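Local coordinates for protein ABC-type metal ion transport system, periplasmic component (PDB 3K2D) that binds methionine as a periplasmic NlpA-family lipoprotein, probably serving an ABC-type importer, and activates Toll-like receptor 2, at residues A[78-83]-A[201-206]; A[64-69]-A[113-118]; A[11-16]-A[42-47]; A[7-12]-A[35-40]; A[120-125]-A[136-141]. The protein carries 4 engineered substitutions. All blocks are in the same frame, centred on the assembly; numbering follows the deposited sequence.

Interaction 1 of 5, residues A[78-83]-A[201-206]. With MET (methionine), chain C.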
# COMPACT_ATOMS: atom_id res chain seq x y z
N LEU A 78 -15.89 8.37 -4.19
CA LEU A 78 -15.34 7.26 -4.94
C LEU A 78 -16.02 5.98 -4.50
O LEU A 78 -16.64 5.94 -3.45
CB LEU A 78 -13.84 7.17 -4.68
CG LEU A 78 -13.13 8.51 -4.86
CD1 LEU A 78 -11.68 8.41 -4.37
CD2 LEU A 78 -13.19 8.91 -6.32
N THR A 79 -15.90 4.94 -5.31
CA THR A 79 -16.52 3.68 -4.95
C THR A 79 -15.56 2.54 -5.23
O THR A 79 -14.87 2.54 -6.26
CB THR A 79 -17.81 3.42 -5.77
OG1 THR A 79 -18.67 4.56 -5.67
CG2 THR A 79 -18.55 2.22 -5.24
N ILE A 80 -15.50 1.57 -4.32
CA ILE A 80 -14.63 0.43 -4.53
C ILE A 80 -15.19 -0.42 -5.68
O ILE A 80 -16.40 -0.69 -5.74
CB ILE A 80 -14.54 -0.42 -3.25
CG1 ILE A 80 -13.86 0.40 -2.14
CG2 ILE A 80 -13.76 -1.70 -3.53
CD1 ILE A 80 -13.82 -0.29 -0.76
N ALA A 81 -14.32 -0.82 -6.60
CA ALA A 81 -14.72 -1.63 -7.75
C ALA A 81 -14.41 -3.12 -7.55
O ALA A 81 -15.12 -3.99 -8.08
CB ALA A 81 -14.05 -1.12 -9.00
N GLY A 82 -13.34 -3.41 -6.81
CA GLY A 82 -12.94 -4.79 -6.55
C GLY A 82 -11.65 -4.88 -5.74
O GLY A 82 -10.86 -3.94 -5.70
N ASN A 83 -11.42 -6.02 -5.10
CA ASN A 83 -10.21 -6.20 -4.31
C ASN A 83 -9.07 -6.70 -5.19
O ASN A 83 -9.31 -7.39 -6.18
CB ASN A 83 -10.42 -7.24 -3.20
CG ASN A 83 -11.57 -6.90 -2.27
OD1 ASN A 83 -11.89 -5.74 -2.03
ND2 ASN A 83 -12.19 -7.94 -1.72
N VAL A 201 -6.47 -5.25 2.51
CA VAL A 201 -6.41 -5.75 1.14
C VAL A 201 -6.53 -4.56 0.21
O VAL A 201 -7.36 -3.67 0.43
CB VAL A 201 -7.56 -6.73 0.81
CG1 VAL A 201 -8.91 -6.00 0.90
CG2 VAL A 201 -7.37 -7.29 -0.58
N ASN A 202 -5.70 -4.53 -0.83
CA ASN A 202 -5.74 -3.42 -1.78
C ASN A 202 -6.98 -3.47 -2.67
O ASN A 202 -7.70 -4.46 -2.72
CB ASN A 202 -4.47 -3.37 -2.61
CG ASN A 202 -3.28 -2.86 -1.82
OD1 ASN A 202 -2.26 -2.48 -2.38
ND2 ASN A 202 -3.42 -2.86 -0.50
N LEU A 203 -7.21 -2.37 -3.38
CA LEU A 203 -8.40 -2.26 -4.18
C LEU A 203 -8.24 -1.51 -5.48
O LEU A 203 -7.27 -0.79 -5.71
CB LEU A 203 -9.47 -1.52 -3.38
CG LEU A 203 -9.56 -1.74 -1.87
CD1 LEU A 203 -10.30 -0.58 -1.25
CD2 LEU A 203 -10.25 -3.03 -1.59
N ILE A 204 -9.24 -1.69 -6.34
CA ILE A 204 -9.30 -0.97 -7.59
C ILE A 204 -10.47 -0.05 -7.29
O ILE A 204 -11.59 -0.50 -7.04
CB ILE A 204 -9.62 -1.88 -8.77
CG1 ILE A 204 -8.43 -2.81 -9.04
CG2 ILE A 204 -9.95 -1.02 -10.00
CD1 ILE A 204 -8.67 -3.84 -10.13
N VAL A 205 -10.19 1.24 -7.27
CA VAL A 205 -11.22 2.21 -6.98
C VAL A 205 -11.50 3.07 -8.20
O VAL A 205 -10.59 3.42 -8.97
CB VAL A 205 -10.79 3.12 -5.80
CG1 VAL A 205 -11.90 4.11 -5.49
CG2 VAL A 205 -10.46 2.27 -4.58
N ALA A 206 -12.77 3.42 -8.35
CA ALA A 206 -13.21 4.24 -9.46
C ALA A 206 -14.08 5.35 -8.88
O ALA A 206 -14.32 5.39 -7.67
CB ALA A 206 -14.00 3.40 -10.45
N MET C . -0.07 -0.73 -0.80
CA MET C . -0.03 -0.38 0.67
C MET C . 0.06 -1.66 1.43
O MET C . -0.66 -2.63 1.07
CB MET C . -1.29 0.30 1.19
CG MET C . -1.56 1.61 0.59
SD MET C . -2.68 2.54 1.57
CE MET C . -2.58 3.89 0.44
OXT MET C . 0.82 -1.71 2.41

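Interaction 2 of 5, residues A[64-69]-A[113-118]. With MET (methionine), chain C.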
# COMPACT_ATOMS: atom_id res chain seq x y z
N LYS A 64 -8.96 -0.11 2.06
CA LYS A 64 -10.12 0.64 2.51
C LYS A 64 -9.86 1.70 3.59
O LYS A 64 -10.30 2.85 3.46
CB LYS A 64 -11.23 -0.32 2.95
CG LYS A 64 -12.57 0.35 3.16
CD LYS A 64 -13.68 -0.67 3.24
CE LYS A 64 -15.03 -0.01 3.52
NZ LYS A 64 -15.22 0.42 4.94
N PRO A 65 -9.13 1.34 4.67
CA PRO A 65 -8.88 2.35 5.71
C PRO A 65 -8.34 3.63 5.12
O PRO A 65 -8.77 4.72 5.50
CB PRO A 65 -7.86 1.66 6.61
CG PRO A 65 -8.25 0.23 6.52
CD PRO A 65 -8.49 0.06 5.03
N TYR A 66 -7.40 3.50 4.19
CA TYR A 66 -6.79 4.66 3.56
C TYR A 66 -7.75 5.48 2.70
O TYR A 66 -7.72 6.71 2.71
CB TYR A 66 -5.60 4.22 2.71
CG TYR A 66 -4.83 5.38 2.15
CD1 TYR A 66 -5.22 5.99 0.96
CD2 TYR A 66 -3.72 5.89 2.81
CE1 TYR A 66 -4.52 7.07 0.44
CE2 TYR A 66 -3.01 6.97 2.30
CZ TYR A 66 -3.42 7.55 1.12
OH TYR A 66 -2.73 8.63 0.61
N LEU A 67 -8.59 4.79 1.94
CA LEU A 67 -9.55 5.44 1.07
C LEU A 67 -10.60 6.19 1.92
O LEU A 67 -10.87 7.36 1.68
CB LEU A 67 -10.23 4.39 0.19
CG LEU A 67 -11.49 4.79 -0.59
CD1 LEU A 67 -11.17 5.86 -1.62
CD2 LEU A 67 -12.06 3.53 -1.24
N ASP A 68 -11.17 5.50 2.91
CA ASP A 68 -12.17 6.13 3.77
C ASP A 68 -11.62 7.40 4.42
O ASP A 68 -12.27 8.45 4.43
CB ASP A 68 -12.64 5.18 4.87
CG ASP A 68 -13.45 4.01 4.33
OD1 ASP A 68 -13.92 4.09 3.18
OD2 ASP A 68 -13.62 3.01 5.05
N ARG A 69 -10.40 7.31 4.94
CA ARG A 69 -9.77 8.44 5.59
C ARG A 69 -9.58 9.60 4.63
O ARG A 69 -9.83 10.76 4.98
CB ARG A 69 -8.43 8.01 6.18
CG ARG A 69 -7.67 9.14 6.84
CD ARG A 69 -8.43 9.71 8.01
NE ARG A 69 -7.77 10.90 8.53
CZ ARG A 69 -7.70 11.21 9.82
NH1 ARG A 69 -8.26 10.43 10.72
NH2 ARG A 69 -7.03 12.29 10.20
N ASP A 113 0.99 8.82 7.30
CA ASP A 113 -0.42 9.02 7.01
C ASP A 113 -1.12 8.23 8.12
O ASP A 113 -0.64 7.19 8.55
CB ASP A 113 -0.78 8.51 5.61
CG ASP A 113 -0.40 7.08 5.40
OD1 ASP A 113 0.80 6.82 5.20
OD2 ASP A 113 -1.30 6.23 5.45
N PRO A 114 -2.26 8.74 8.62
CA PRO A 114 -3.03 8.12 9.70
C PRO A 114 -3.38 6.63 9.68
O PRO A 114 -3.22 5.97 10.69
CB PRO A 114 -4.26 9.03 9.83
CG PRO A 114 -4.37 9.69 8.50
CD PRO A 114 -2.95 9.94 8.10
N THR A 115 -3.84 6.09 8.56
CA THR A 115 -4.18 4.67 8.57
C THR A 115 -2.97 3.76 8.55
O THR A 115 -3.02 2.66 9.10
CB THR A 115 -5.11 4.27 7.39
OG1 THR A 115 -4.44 4.46 6.15
CG2 THR A 115 -6.40 5.10 7.43
N ASN A 116 -1.89 4.18 7.92
CA ASN A 116 -0.71 3.33 7.91
C ASN A 116 0.13 3.55 9.17
O ASN A 116 0.92 2.69 9.55
CB ASN A 116 0.10 3.57 6.63
CG ASN A 116 -0.59 2.99 5.40
OD1 ASN A 116 -0.74 1.77 5.26
ND2 ASN A 116 -1.03 3.87 4.50
N LEU A 117 -0.09 4.68 9.84
CA LEU A 117 0.62 4.96 11.09
C LEU A 117 0.00 4.01 12.11
O LEU A 117 0.71 3.31 12.83
CB LEU A 117 0.37 6.40 11.55
CG LEU A 117 1.42 7.07 12.45
CD1 LEU A 117 0.77 8.25 13.13
CD2 LEU A 117 1.98 6.12 13.50
N GLY A 118 -1.33 4.00 12.14
CA GLY A 118 -2.06 3.15 13.07
C GLY A 118 -1.75 1.69 12.85
O GLY A 118 -1.62 0.92 13.79
N MET C . -0.07 -0.73 -0.80
CA MET C . -0.03 -0.38 0.67
C MET C . 0.06 -1.66 1.43
O MET C . -0.66 -2.63 1.07
CB MET C . -1.29 0.30 1.19
CG MET C . -1.56 1.61 0.59
SD MET C . -2.68 2.54 1.57
CE MET C . -2.58 3.89 0.44
OXT MET C . 0.82 -1.71 2.41

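Interaction 3 of 5, residues A[11-16]-A[42-47]. With MET (methionine), chain C.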
# COMPACT_ATOMS: atom_id res chain seq x y z
N GLY A 11 -4.57 4.52 -12.73
CA GLY A 11 -3.49 5.03 -11.91
C GLY A 11 -2.92 3.95 -11.00
O GLY A 11 -3.66 3.23 -10.33
N VAL A 12 -1.59 3.82 -11.00
CA VAL A 12 -0.93 2.82 -10.18
C VAL A 12 0.36 3.37 -9.60
O VAL A 12 0.78 4.49 -9.92
CB VAL A 12 -0.62 1.55 -11.02
CG1 VAL A 12 -1.90 1.02 -11.67
CG2 VAL A 12 0.42 1.87 -12.08
N MET A 13 1.00 2.61 -8.72
CA MET A 13 2.24 3.08 -8.14
C MET A 13 3.42 2.57 -8.95
O MET A 13 3.44 1.43 -9.41
CB MET A 13 2.35 2.64 -6.67
CG MET A 13 1.21 3.13 -5.75
SD MET A 13 0.85 4.86 -5.81
CE MET A 13 2.08 5.40 -5.11
N ALA A 14 4.40 3.45 -9.15
CA ALA A 14 5.62 3.12 -9.89
C ALA A 14 6.33 1.88 -9.30
O ALA A 14 6.22 1.61 -8.11
CB ALA A 14 6.55 4.32 -9.86
N GLY A 15 7.05 1.14 -10.13
CA GLY A 15 7.77 -0.02 -9.64
C GLY A 15 7.10 -1.39 -9.74
O GLY A 15 6.43 -1.71 -10.71
N ALA A 16 7.32 -2.21 -8.72
CA ALA A 16 6.78 -3.56 -8.66
C ALA A 16 5.29 -3.61 -8.97
O ALA A 16 4.83 -4.46 -9.72
CB ALA A 16 7.03 -4.16 -7.28
N THR A 42 4.15 8.30 -7.70
CA THR A 42 5.14 8.01 -6.67
C THR A 42 4.68 8.40 -5.26
O THR A 42 5.34 8.06 -4.28
CB THR A 42 6.47 8.72 -6.95
OG1 THR A 42 6.24 10.13 -7.06
CG2 THR A 42 7.11 8.19 -8.23
N ASP A 43 3.56 9.10 -5.16
CA ASP A 43 3.05 9.54 -3.86
C ASP A 43 1.63 9.03 -3.63
O ASP A 43 0.80 9.10 -4.53
CB ASP A 43 3.06 11.08 -3.80
CG ASP A 43 3.13 11.63 -2.39
OD1 ASP A 43 2.37 11.16 -1.50
OD2 ASP A 43 3.95 12.54 -2.16
N TYR A 44 1.35 8.53 -2.43
CA TYR A 44 0.01 8.02 -2.13
C TYR A 44 -1.13 9.05 -2.18
O TYR A 44 -2.26 8.69 -2.50
CB TYR A 44 -0.04 7.35 -0.75
CG TYR A 44 0.63 5.99 -0.65
CD1 TYR A 44 0.74 5.15 -1.76
CD2 TYR A 44 1.12 5.53 0.57
CE1 TYR A 44 1.31 3.87 -1.65
CE2 TYR A 44 1.68 4.27 0.70
CZ TYR A 44 1.77 3.45 -0.41
OH TYR A 44 2.31 2.19 -0.24
N VAL A 45 -0.85 10.32 -1.87
CA VAL A 45 -1.92 11.33 -1.86
C VAL A 45 -2.39 11.84 -3.21
O VAL A 45 -3.31 12.66 -3.28
CB VAL A 45 -1.53 12.58 -1.03
CG1 VAL A 45 -1.26 12.19 0.41
CG2 VAL A 45 -0.35 13.27 -1.65
N THR A 46 -1.78 11.36 -4.29
CA THR A 46 -2.15 11.84 -5.61
C THR A 46 -3.22 11.05 -6.38
O THR A 46 -4.15 11.64 -6.94
CB THR A 46 -0.87 11.96 -6.50
OG1 THR A 46 0.15 12.65 -5.77
CG2 THR A 46 -1.17 12.73 -7.78
N PRO A 47 -3.11 9.72 -6.42
CA PRO A 47 -4.06 8.85 -7.12
C PRO A 47 -5.56 9.16 -6.99
O PRO A 47 -6.25 9.26 -8.00
CB PRO A 47 -3.70 7.46 -6.60
CG PRO A 47 -2.20 7.58 -6.39
CD PRO A 47 -2.09 8.92 -5.71
N MET C . -0.07 -0.73 -0.80
CA MET C . -0.03 -0.38 0.67
C MET C . 0.06 -1.66 1.43
O MET C . -0.66 -2.63 1.07
CB MET C . -1.29 0.30 1.19
CG MET C . -1.56 1.61 0.59
SD MET C . -2.68 2.54 1.57
CE MET C . -2.58 3.89 0.44
OXT MET C . 0.82 -1.71 2.41

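Interaction 4 of 5, residues A[7-12]-A[35-40]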
# COMPACT_ATOMS: atom_id res chain seq x y z
N LYS A 7 -8.68 4.85 -25.13
CA LYS A 7 -8.10 4.19 -23.97
C LYS A 7 -8.64 4.65 -22.63
O LYS A 7 -9.32 5.66 -22.52
CB LYS A 7 -6.58 4.37 -23.99
CG LYS A 7 -5.93 3.75 -25.23
CD LYS A 7 -4.42 3.63 -25.10
CE LYS A 7 -3.82 3.04 -26.38
NZ LYS A 7 -2.38 2.71 -26.23
N VAL A 8 -8.36 3.87 -21.59
CA VAL A 8 -8.82 4.19 -20.25
C VAL A 8 -7.57 4.33 -19.38
O VAL A 8 -6.68 3.48 -19.42
CB VAL A 8 -9.77 3.09 -19.70
CG1 VAL A 8 -9.05 1.76 -19.62
CG2 VAL A 8 -10.29 3.48 -18.35
N LYS A 9 -7.50 5.41 -18.61
CA LYS A 9 -6.36 5.67 -17.76
C LYS A 9 -6.49 5.08 -16.36
O LYS A 9 -7.40 5.44 -15.61
CB LYS A 9 -6.11 7.17 -17.65
CG LYS A 9 -5.56 7.78 -18.90
CD LYS A 9 -5.44 9.29 -18.80
CE LYS A 9 -4.95 9.86 -20.13
NZ LYS A 9 -5.21 11.32 -20.27
N VAL A 10 -5.57 4.18 -16.03
CA VAL A 10 -5.55 3.54 -14.72
C VAL A 10 -4.34 4.06 -13.95
O VAL A 10 -3.22 4.05 -14.47
CB VAL A 10 -5.44 1.99 -14.83
CG1 VAL A 10 -5.39 1.37 -13.44
CG2 VAL A 10 -6.62 1.43 -15.60
N GLY A 11 -4.57 4.52 -12.73
CA GLY A 11 -3.49 5.03 -11.91
C GLY A 11 -2.92 3.95 -11.00
O GLY A 11 -3.66 3.23 -10.33
N VAL A 12 -1.59 3.82 -11.00
CA VAL A 12 -0.93 2.82 -10.18
C VAL A 12 0.36 3.37 -9.60
O VAL A 12 0.78 4.49 -9.92
CB VAL A 12 -0.62 1.55 -11.02
CG1 VAL A 12 -1.90 1.02 -11.67
CG2 VAL A 12 0.42 1.87 -12.08
N ASP A 35 -8.37 -1.48 -24.12
CA ASP A 35 -7.06 -0.86 -24.20
C ASP A 35 -6.79 -0.02 -22.96
O ASP A 35 -7.52 0.93 -22.68
CB ASP A 35 -6.95 -0.00 -25.46
CG ASP A 35 -6.85 -0.84 -26.72
OD1 ASP A 35 -6.09 -1.83 -26.70
OD2 ASP A 35 -7.51 -0.51 -27.72
N VAL A 36 -5.76 -0.39 -22.22
CA VAL A 36 -5.44 0.32 -21.00
C VAL A 36 -4.12 1.06 -21.06
O VAL A 36 -3.15 0.61 -21.67
CB VAL A 36 -5.40 -0.65 -19.79
CG1 VAL A 36 -4.89 0.07 -18.54
CG2 VAL A 36 -6.78 -1.21 -19.54
N GLU A 37 -4.10 2.23 -20.42
CA GLU A 37 -2.90 3.04 -20.35
C GLU A 37 -2.57 3.24 -18.88
O GLU A 37 -3.33 3.86 -18.14
CB GLU A 37 -3.11 4.40 -21.01
CG GLU A 37 -2.13 5.44 -20.53
CD GLU A 37 -2.05 6.64 -21.43
OE1 GLU A 37 -1.47 6.51 -22.54
OE2 GLU A 37 -2.57 7.71 -21.05
N LEU A 38 -1.45 2.68 -18.45
CA LEU A 38 -1.02 2.81 -17.08
C LEU A 38 -0.45 4.19 -16.83
O LEU A 38 0.28 4.72 -17.66
CB LEU A 38 0.03 1.75 -16.74
CG LEU A 38 -0.44 0.37 -16.27
CD1 LEU A 38 -1.95 0.24 -16.34
CD2 LEU A 38 0.24 -0.68 -17.10
N VAL A 39 -0.80 4.76 -15.68
CA VAL A 39 -0.30 6.06 -15.27
C VAL A 39 0.30 5.83 -13.88
O VAL A 39 -0.42 5.63 -12.89
CB VAL A 39 -1.43 7.12 -15.20
CG1 VAL A 39 -0.87 8.46 -14.75
CG2 VAL A 39 -2.09 7.27 -16.56
N THR A 40 1.62 5.86 -13.81
CA THR A 40 2.32 5.62 -12.56
C THR A 40 2.47 6.86 -11.69
O THR A 40 2.63 7.97 -12.19
CB THR A 40 3.72 5.06 -12.82
OG1 THR A 40 4.49 6.04 -13.54
CG2 THR A 40 3.63 3.77 -13.66

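Interaction 5 of 5, residues A[120-125]-A[136-141]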
# COMPACT_ATOMS: atom_id res chain seq x y z
N SER A 120 1.01 0.46 11.62
CA SER A 120 2.37 0.21 12.10
C SER A 120 2.42 0.05 13.61
O SER A 120 3.07 -0.86 14.12
CB SER A 120 3.31 1.34 11.67
OG SER A 120 3.49 1.36 10.26
N LEU A 121 1.75 0.94 14.33
CA LEU A 121 1.75 0.88 15.78
C LEU A 121 1.11 -0.42 16.24
O LEU A 121 1.60 -1.06 17.17
CB LEU A 121 1.02 2.09 16.36
CG LEU A 121 1.70 3.43 16.06
CD1 LEU A 121 0.83 4.57 16.61
CD2 LEU A 121 3.10 3.46 16.69
N LEU A 122 0.02 -0.83 15.59
CA LEU A 122 -0.63 -2.09 15.94
C LEU A 122 0.37 -3.24 15.73
O LEU A 122 0.47 -4.15 16.54
CB LEU A 122 -1.86 -2.32 15.05
CG LEU A 122 -3.14 -1.53 15.39
CD1 LEU A 122 -4.21 -1.84 14.36
CD2 LEU A 122 -3.61 -1.90 16.79
N LEU A 123 1.11 -3.18 14.63
CA LEU A 123 2.10 -4.21 14.32
C LEU A 123 3.21 -4.25 15.37
O LEU A 123 3.65 -5.32 15.78
CB LEU A 123 2.70 -3.97 12.94
CG LEU A 123 3.75 -4.98 12.49
CD1 LEU A 123 3.16 -6.37 12.47
CD2 LEU A 123 4.28 -4.59 11.12
N LEU A 124 3.67 -3.08 15.79
CA LEU A 124 4.72 -3.00 16.80
C LEU A 124 4.23 -3.65 18.09
O LEU A 124 4.97 -4.39 18.75
CB LEU A 124 5.09 -1.54 17.07
CG LEU A 124 5.91 -0.87 15.96
CD1 LEU A 124 6.09 0.62 16.25
CD2 LEU A 124 7.26 -1.58 15.84
N GLU A 125 2.98 -3.38 18.45
CA GLU A 125 2.39 -3.94 19.65
C GLU A 125 2.42 -5.46 19.58
O GLU A 125 2.71 -6.13 20.57
CB GLU A 125 0.95 -3.45 19.78
CG GLU A 125 0.22 -3.94 21.00
CD GLU A 125 -1.16 -3.33 21.10
OE1 GLU A 125 -1.86 -3.30 20.07
OE2 GLU A 125 -1.55 -2.89 22.20
N VAL A 136 -8.25 1.60 21.41
CA VAL A 136 -7.67 2.17 20.19
C VAL A 136 -8.12 1.39 18.97
O VAL A 136 -8.26 0.17 19.04
CB VAL A 136 -6.13 2.17 20.24
CG1 VAL A 136 -5.60 0.78 19.97
CG2 VAL A 136 -5.60 3.15 19.22
N GLY A 137 -8.33 2.08 17.86
CA GLY A 137 -8.77 1.40 16.65
C GLY A 137 -7.70 1.22 15.59
O GLY A 137 -6.59 0.78 15.87
N LEU A 138 -8.03 1.56 14.36
CA LEU A 138 -7.09 1.43 13.27
C LEU A 138 -6.31 2.73 13.08
O LEU A 138 -5.39 2.79 12.27
CB LEU A 138 -7.81 1.05 11.97
CG LEU A 138 -8.45 -0.34 11.96
CD1 LEU A 138 -9.07 -0.58 10.60
CD2 LEU A 138 -7.41 -1.39 12.24
N LEU A 139 -6.67 3.75 13.84
CA LEU A 139 -6.02 5.05 13.73
C LEU A 139 -5.16 5.44 14.92
O LEU A 139 -5.04 6.61 15.24
CB LEU A 139 -7.07 6.14 13.48
CG LEU A 139 -7.93 5.96 12.22
CD1 LEU A 139 -8.94 7.09 12.12
CD2 LEU A 139 -7.04 5.95 11.00
N ALA A 140 -4.56 4.45 15.57
CA ALA A 140 -3.71 4.74 16.72
C ALA A 140 -2.62 5.76 16.39
O ALA A 140 -2.21 5.90 15.23
CB ALA A 140 -3.05 3.46 17.20
N THR A 141 -2.18 6.50 17.40
CA THR A 141 -1.10 7.47 17.25
C THR A 141 -0.24 7.33 18.49
O THR A 141 -0.58 6.57 19.41
CB THR A 141 -1.58 8.92 17.16
OG1 THR A 141 -2.04 9.36 18.44
CG2 THR A 141 -2.70 9.04 16.16

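Interaction 1 of 5, residues A[78-83]-A[201-206]
Terminal methyls of I80 and L203 meet where the two strands face each other, CD1 to CD1 at 3.6 Å, on the same face as V205. There V205 turns CG1 anti to its backbone N (chi1 -179°), which brings this branch to 3.7 Å from L78 CB. L67 of helix 64-74 packs over L78, I80 and V205. A81 CB lies 4.2 Å from I204 CG2, where V220 of helix 214-223 packs on both. The strands run antiparallel at the end of the five-stranded sheet of this lobe, with 78-83 outermost, and their pairing is interrupted by a classic beta bulge: A81 and G82 both face I204. The carbonyl O of I204 takes A81 N at 2.8 Å and, weakly, G82 N, while I204 N returns a bond to G82 O at 2.8 Å. On the N-terminal side of the bulge T79 and A206 form a regular hydrogen-bonded pair. At the other end the N83 side chain lies alongside L203, OD1 near its CD2. N202 turns away from the neighbouring strand to the bound methionine, its amide ND2 donating to the ligand carboxylate O at 3.2 Å and its OD1 accepting weakly from the ligand N.

Interaction 2 of 5, residues A[64-69]-A[113-118]
D113 meets Y66 at the edge of the phenol ring, its OD2 lying in the ring plane 3.6 Å from CD2, with the carboxylate turned 69° from the ring. The same oxygen caps helix 114-126, accepting N116 N from above the carboxylate plane and N116 ND2 on the syn side. P114 follows, its CG over one face of the R69 guanidinium and 3.6 Å from NE; the R69 chain bends at chi2 (62°) to pass across the proline ring, and NE is salt-bridged to D73. T115 fills the space between the helices: CG2 rests 3.8 Å from P65 CB and equally near R69 CB, while OG1 faces Y66 CB. N116 ND2 then comes within 3.6 Å of SD of the bound methionine. The ligand methyl CE sits over the centre of the Y66 ring. The segment axes run at 143° and approach to 9.0 Å, joining the two lobes beside the binding cleft. No hydrogen bond joins 64-69 to 113-118, whose contact rests on van der Waals packing and probably on weak attraction between the D113 carboxylate and the C-H rim of Y66; H63, bonded to N116 OD1 and to Y66 N, supplies a polar link between the helix starts.

Interaction 3 of 5, residues A[11-16]-A[42-47]
The hydroxyl of Y44, a tyrosine whose ring M13 touches, is hydrogen-bonded to T177 OG1, a group that also bonds the bound methionine; Y44 OH itself lies 3.6 Å from CA of the ligand. The thioether end of M13 packs against this ring. Its methyl CE stands 3.6 Å from Y44 CD1, approaching obliquely, while the sulfur SD lies at the ring edge, 5.3 Å from the centroid of the Y44 ring and 81° off its normal, in a Met-aromatic contact. M13 gets there by folding back on itself, with chi2 at -50° and chi3 at -71°, so that the thioether crosses the tyrosine at about a right angle. The same SD touches P47 CG at 4.1 Å, and CE also packs on the backbone carbons of T42 and D43. Segment 11-16 takes in the C-terminal end of strand 8-13 and leads through G15, the N-cap of helix 16-32. Segment 42-47 follows the parallel strand 36-41 and carries a type I turn from D43 to T46 that leads into helix 47-53. Such C-terminal strand ends are the usual place for a ligand site in an alpha/beta lobe. F61 of strand 58-63 packs against M13, Y44 and P47. Toward the ligand, one face of the Y44 ring receives the methyl CE of the bound methionine, 3.9 Å above the ring plane. Y178 meets Y44 edge-to-face and also bonds T42 O. Farther out, A14 CB leans on T42 CG2 at 4.2 Å, where the segments near the surface.

Interaction 4 of 5, residues A[7-12]-A[35-40]
Strands 8-12 and 36-40 lie parallel and in step, V8 beside V36, V10 beside L38 and V12 beside T40, their axes 4.7 Å apart at the nearest point and turned by 33°. The hydrogen bonds follow the parallel pattern in which alternate residues of one strand reach across with both N and O. V8 N donates to D35 O and V8 O accepts from E37 N; V10 likewise takes E37 O with its N and receives V39 N at 2.8 Å on its O, and V12 N closes the series on V39 O at 2.9 Å. K9 and G11 turn their backbone polar groups to the other neighbour, toward D57, M58 and A60. The two faces differ in character. On one, V36 is flanked by valines: its CG2 lies 3.7 Å from V8 CG1 and its CG1 equally close to V10 CG2, and L38 CD1 settles near V10 CB. Helix 16-32 covers this face through A21 and A25, and F219 of helix 214-223 packs on V10 and V36. On the other, where V39 CG2 packs near K9 CB, K9 and E37 extend side by side in the same direction, so that the aliphatic CE of K9 lies 3.3 Å from E37 OE2, whereas NZ remains 4.5 Å from OE2, beyond a salt bridge. E37 reaches the lysine with CG anti to the backbone N (chi1 158°). Strand 8-13, helix 16-32 and strand 36-41 together form a beta-alpha-beta unit, whose second strand ends the sheet in this periplasmic binding protein lobe.

Interaction 5 of 5, residues A[120-125]-A[136-141]
L121 and L122 pack apolar side chains against the loop 136-141, joining helix 114-126 to the connection between the short strands 131-132 and 145-147. The contact is formed by leucine methyls meeting side chains and peptide groups; no hydrogen bond crosses it. L121 points its CD1 at the A140-T141 backbone, with L121 CD1 3.5 Å from T141 C and 3.6 Å from A140 O, and the same methyl lies 4.1 Å from A140 CB. The extended end of this leucine, with chi2 near 176°, carries the methyl out from the helix to the loop. One residue on, L122 addresses the earlier part of the loop: its CD1 approaches G137 O at 3.8 Å and the CD2 of L138 at 3.9 Å. L138 starts out pointing away from the helix, yet its CD2 branch comes within reach of L122, the two side chains crossing at a slant. The loop is anchored by polar bonds of its own, T141 N to D144 OD2 and T141 OG1 to R143 N. E125 OE2, one turn farther along the helix, is hydrogen-bonded to L132 N, while L132 packs on both L121 and L122, so helix and ribbon are also joined just beside the loop. S120 and L124 face the other way, onto strands 107-111 and 171-174. In this protein L121 and L122 thus receive a loop from the two-stranded antiparallel ribbon, while the opposite side of helix 114-126 lies on the central sheet, as helices do in the alpha/beta lobes of periplasmic binding proteins.

How the interactions relate
Interactions 1, 3 and 4 belong to one lobe and reach the same five-stranded sheet: interactions 1 and 4 zip its outer strands, antiparallel at one end and parallel at the other, by backbone bonds, whereas interaction 3 continues from strand 8-13, shared with interaction 4, into the loop that carries Y44 to the ligand. Interaction 2 bridges the lobes, L67 packing on interaction 1 and Y66 OH probably hydrogen-bonding Y44 O. Interactions 2 and 3 lie nearest the centre and, like interaction 1, touch the methionine. Interaction 5 extends helix 114-126 outward, L139 packing on T115 and R69. Interactions 4 and 5, on opposite sides of the chain's centre, lie farther out, with K7, K9 and L138 exposed.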